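Local coordinates for protein dihydrofolate reductase (Schistosoma mansoni, PDB 3VCO) that catalyses the NADPH-dependent reduction of 7,8-dihydrofolate to 5,6,7,8-tetrahydrofolate, a key step of folate metabolism needed for making thymidylate, purines and glycine, at residues A66-R71 with D114-E119. Numbering follows the deposited sequence.
Sequences AVVMGR and DLLYNE
The backbones of strand residue A66 and of L116, in the last turn of helix 109-116, face each other with their CA atoms 8.0 Å apart, a separation that side chains alone bridge. Both CB atoms are directed at the opposing segment, and the meeting is purely apolar. L116 holds CG beside its backbone N and anti to the carbonyl carbon (chi1 -67°), which presents the branched end of the leucine to the strand. The fork receives the alanine methyl almost evenly: A66 CB lies 3.6 Å from L116 CD1 and 3.8 Å from L116 CD2. Two residues further along the same strand face, V68 adds a looser touch, its CG2 4.4 Å from L116 CD1. The alternation of a beta strand accounts for this pattern, since the V67 side chain points away from the helix and reaches N89. Just 88 Å² is buried between the segments, yet all three touching residues are buried in the protein. L116 also packs on I90 and V128, and V68 on V128, I130 and V92. The L116 side chain thus lies across three adjacent parallel strands, 88-92, 64-70 and 125-130, on one face of the DHFR sheet. Helix 109-116 belongs to the beta-alpha-beta crossover from strand 104-106 to strand 125-130, which passes over 88-92 and 64-70.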
ATOM      1  N   ALA A  66      -8.118  -6.236   0.858  1.00 27.74           N
ATOM      2  CA  ALA A  66      -6.902  -6.933   1.301  1.00 25.62           C
ATOM      3  C   ALA A  66      -5.722  -5.962   1.277  1.00 23.82           C
ATOM      4  O   ALA A  66      -5.630  -5.118   0.378  1.00 24.80           O
ATOM      5  CB  ALA A  66      -6.603  -8.158   0.409  1.00 26.85           C
ATOM      6  N   VAL A  67      -4.880  -6.009   2.307  1.00 23.88           N
ATOM      7  CA  VAL A  67      -3.616  -5.273   2.273  1.00 22.35           C
ATOM      8  C   VAL A  67      -2.509  -6.322   2.298  1.00 28.54           C
ATOM      9  O   VAL A  67      -2.481  -7.182   3.176  1.00 29.28           O
ATOM     10  CB  VAL A  67      -3.427  -4.316   3.446  1.00 24.39           C
ATOM     11  CG1 VAL A  67      -4.402  -3.106   3.294  1.00 23.47           C
ATOM     12  CG2 VAL A  67      -3.684  -5.046   4.800  1.00 27.20           C
ATOM     13  N   VAL A  68      -1.663  -6.269   1.272  1.00 23.93           N
ATOM     14  CA  VAL A  68      -0.635  -7.249   1.070  1.00 24.14           C
ATOM     15  C   VAL A  68       0.693  -6.528   1.262  1.00 26.82           C
ATOM     16  O   VAL A  68       0.862  -5.411   0.767  1.00 28.46           O
ATOM     17  CB  VAL A  68      -0.744  -7.878  -0.345  1.00 24.97           C
ATOM     18  CG1 VAL A  68       0.300  -8.996  -0.499  1.00 28.46           C
ATOM     19  CG2 VAL A  68      -2.201  -8.423  -0.620  1.00 24.94           C
ATOM     20  N   MET A  69       1.618  -7.146   2.000  1.00 28.74           N
ATOM     21  CA  MET A  69       2.861  -6.467   2.344  1.00 26.62           C
ATOM     22  C   MET A  69       3.952  -7.503   2.628  1.00 28.83           C
ATOM     23  O   MET A  69       3.631  -8.642   2.943  1.00 25.20           O
ATOM     24  CB  MET A  69       2.640  -5.616   3.601  1.00 24.61           C
ATOM     25  CG  MET A  69       2.464  -6.483   4.852  1.00 24.24           C
ATOM     26  SD  MET A  69       1.799  -5.606   6.266  1.00 32.51           S
ATOM     27  CE  MET A  69       0.107  -6.121   6.006  1.00 28.25           C
ATOM     28  N   GLY A  70       5.231  -7.084   2.536  1.00 29.45           N
ATOM     29  CA  GLY A  70       6.365  -7.910   2.968  1.00 29.53           C
ATOM     30  C   GLY A  70       6.477  -7.924   4.483  1.00 34.68           C
ATOM     31  O   GLY A  70       5.802  -7.147   5.185  1.00 32.15           O
ATOM     32  N   ARG A  71       7.359  -8.777   5.000  1.00 36.29           N
ATOM     33  CA  ARG A  71       7.599  -8.890   6.442  1.00 29.78           C
ATOM     34  C   ARG A  71       8.151  -7.640   7.097  1.00 34.28           C
ATOM     35  O   ARG A  71       7.741  -7.272   8.220  1.00 35.81           O
ATOM     36  CB  ARG A  71       8.525 -10.079   6.745  1.00 35.83           C
ATOM     37  CG  ARG A  71       8.875 -10.195   8.240  1.00 39.97           C
ATOM     38  CD  ARG A  71       9.490 -11.542   8.664  1.00 47.25           C
ATOM     39  NE  ARG A  71       9.575 -11.584  10.136  1.00 51.40           N
ATOM     40  CZ  ARG A  71      10.009 -12.614  10.852  1.00 50.27           C
ATOM     41  NH1 ARG A  71      10.438 -13.706  10.247  1.00 43.97           N
ATOM     42  NH2 ARG A  71      10.036 -12.541  12.180  1.00 54.81           N
ATOM     43  N   ASP A 114      -3.692 -15.787  -5.398  1.00 36.35           N
ATOM     44  CA  ASP A 114      -4.432 -17.052  -5.428  1.00 34.04           C
ATOM     45  C   ASP A 114      -5.277 -17.247  -4.186  1.00 28.07           C
ATOM     46  O   ASP A 114      -6.409 -17.741  -4.242  1.00 33.71           O
ATOM     47  CB  ASP A 114      -3.460 -18.212  -5.562  1.00 42.50           C
ATOM     48  CG  ASP A 114      -2.722 -18.211  -6.908  1.00 62.53           C
ATOM     49  OD1 ASP A 114      -3.073 -17.411  -7.817  1.00 65.87           O
ATOM     50  OD2 ASP A 114      -1.781 -19.020  -7.049  1.00 70.70           O
ATOM     51  N   LEU A 115      -4.697 -16.901  -3.045  1.00 32.01           N
ATOM     52  CA  LEU A 115      -5.387 -17.013  -1.769  1.00 35.08           C
ATOM     53  C   LEU A 115      -6.648 -16.127  -1.747  1.00 34.18           C
ATOM     54  O   LEU A 115      -7.695 -16.566  -1.309  1.00 34.10           O
ATOM     55  CB  LEU A 115      -4.439 -16.619  -0.631  1.00 36.83           C
ATOM     56  CG  LEU A 115      -5.003 -16.659   0.791  1.00 43.36           C
ATOM     57  CD1 LEU A 115      -5.682 -18.021   1.038  1.00 52.42           C
ATOM     58  CD2 LEU A 115      -3.905 -16.440   1.778  1.00 38.42           C
ATOM     59  N   LEU A 116      -6.528 -14.893  -2.227  1.00 31.83           N
ATOM     60  CA  LEU A 116      -7.676 -13.977  -2.334  1.00 31.70           C
ATOM     61  C   LEU A 116      -8.740 -14.408  -3.333  1.00 36.85           C
ATOM     62  O   LEU A 116      -9.927 -14.057  -3.212  1.00 37.33           O
ATOM     63  CB  LEU A 116      -7.181 -12.587  -2.708  1.00 31.84           C
ATOM     64  CG  LEU A 116      -6.358 -11.977  -1.571  1.00 35.62           C
ATOM     65  CD1 LEU A 116      -5.789 -10.668  -1.989  1.00 31.01           C
ATOM     66  CD2 LEU A 116      -7.217 -11.830  -0.326  1.00 34.03           C
ATOM     67  N   TYR A 117      -8.332 -15.157  -4.341  1.00 33.56           N
ATOM     68  CA  TYR A 117      -9.331 -15.811  -5.165  1.00 36.74           C
ATOM     69  C   TYR A 117      -9.715 -17.242  -4.701  1.00 46.39           C
ATOM     70  O   TYR A 117     -10.498 -17.927  -5.361  1.00 48.89           O
ATOM     71  CB  TYR A 117      -8.911 -15.819  -6.624  1.00 42.96           C
ATOM     72  CG  TYR A 117      -9.019 -14.470  -7.346  1.00 49.01           C
ATOM     73  CD1 TYR A 117     -10.205 -14.076  -7.976  1.00 56.53           C
ATOM     74  CD2 TYR A 117      -7.929 -13.621  -7.429  1.00 49.45           C
ATOM     75  CE1 TYR A 117     -10.290 -12.851  -8.662  1.00 58.85           C
ATOM     76  CE2 TYR A 117      -7.990 -12.411  -8.111  1.00 55.17           C
ATOM     77  CZ  TYR A 117      -9.170 -12.024  -8.733  1.00 58.66           C
ATOM     78  OH  TYR A 117      -9.205 -10.803  -9.404  1.00 51.81           O
ATOM     79  N   ASN A 118      -9.172 -17.730  -3.596  1.00 44.67           N
ATOM     80  CA  ASN A 118      -9.638 -19.060  -3.177  1.00 48.02           C
ATOM     81  C   ASN A 118     -10.900 -18.985  -2.312  1.00 46.20           C
ATOM     82  O   ASN A 118     -11.303 -17.892  -1.852  1.00 48.61           O
ATOM     83  CB  ASN A 118      -8.526 -19.954  -2.576  1.00 54.63           C
ATOM     84  CG  ASN A 118      -8.282 -19.726  -1.090  1.00 68.78           C
ATOM     85  OD1 ASN A 118      -8.948 -18.932  -0.424  1.00 73.05           O
ATOM     86  ND2 ASN A 118      -7.300 -20.446  -0.560  1.00 76.96           N
ATOM     87  N   GLU A 119     -11.490 -20.142  -2.074  1.00 48.52           N
ATOM     88  CA  GLU A 119     -12.809 -20.231  -1.455  1.00 59.92           C
ATOM     89  C   GLU A 119     -12.915 -19.505  -0.111  1.00 57.85           C
ATOM     90  O   GLU A 119     -13.995 -19.061   0.296  1.00 60.15           O
ATOM     91  CB  GLU A 119     -13.228 -21.696  -1.312  1.00 63.99           C
ATOM     92  CG  GLU A 119     -13.540 -22.385  -2.639  1.00 79.75           C
ATOM     93  CD  GLU A 119     -14.734 -21.767  -3.366  1.00 90.24           C
ATOM     94  OE1 GLU A 119     -14.561 -20.743  -4.068  1.00 88.51           O
ATOM     95  OE2 GLU A 119     -15.852 -22.308  -3.226  1.00 98.19           O
TER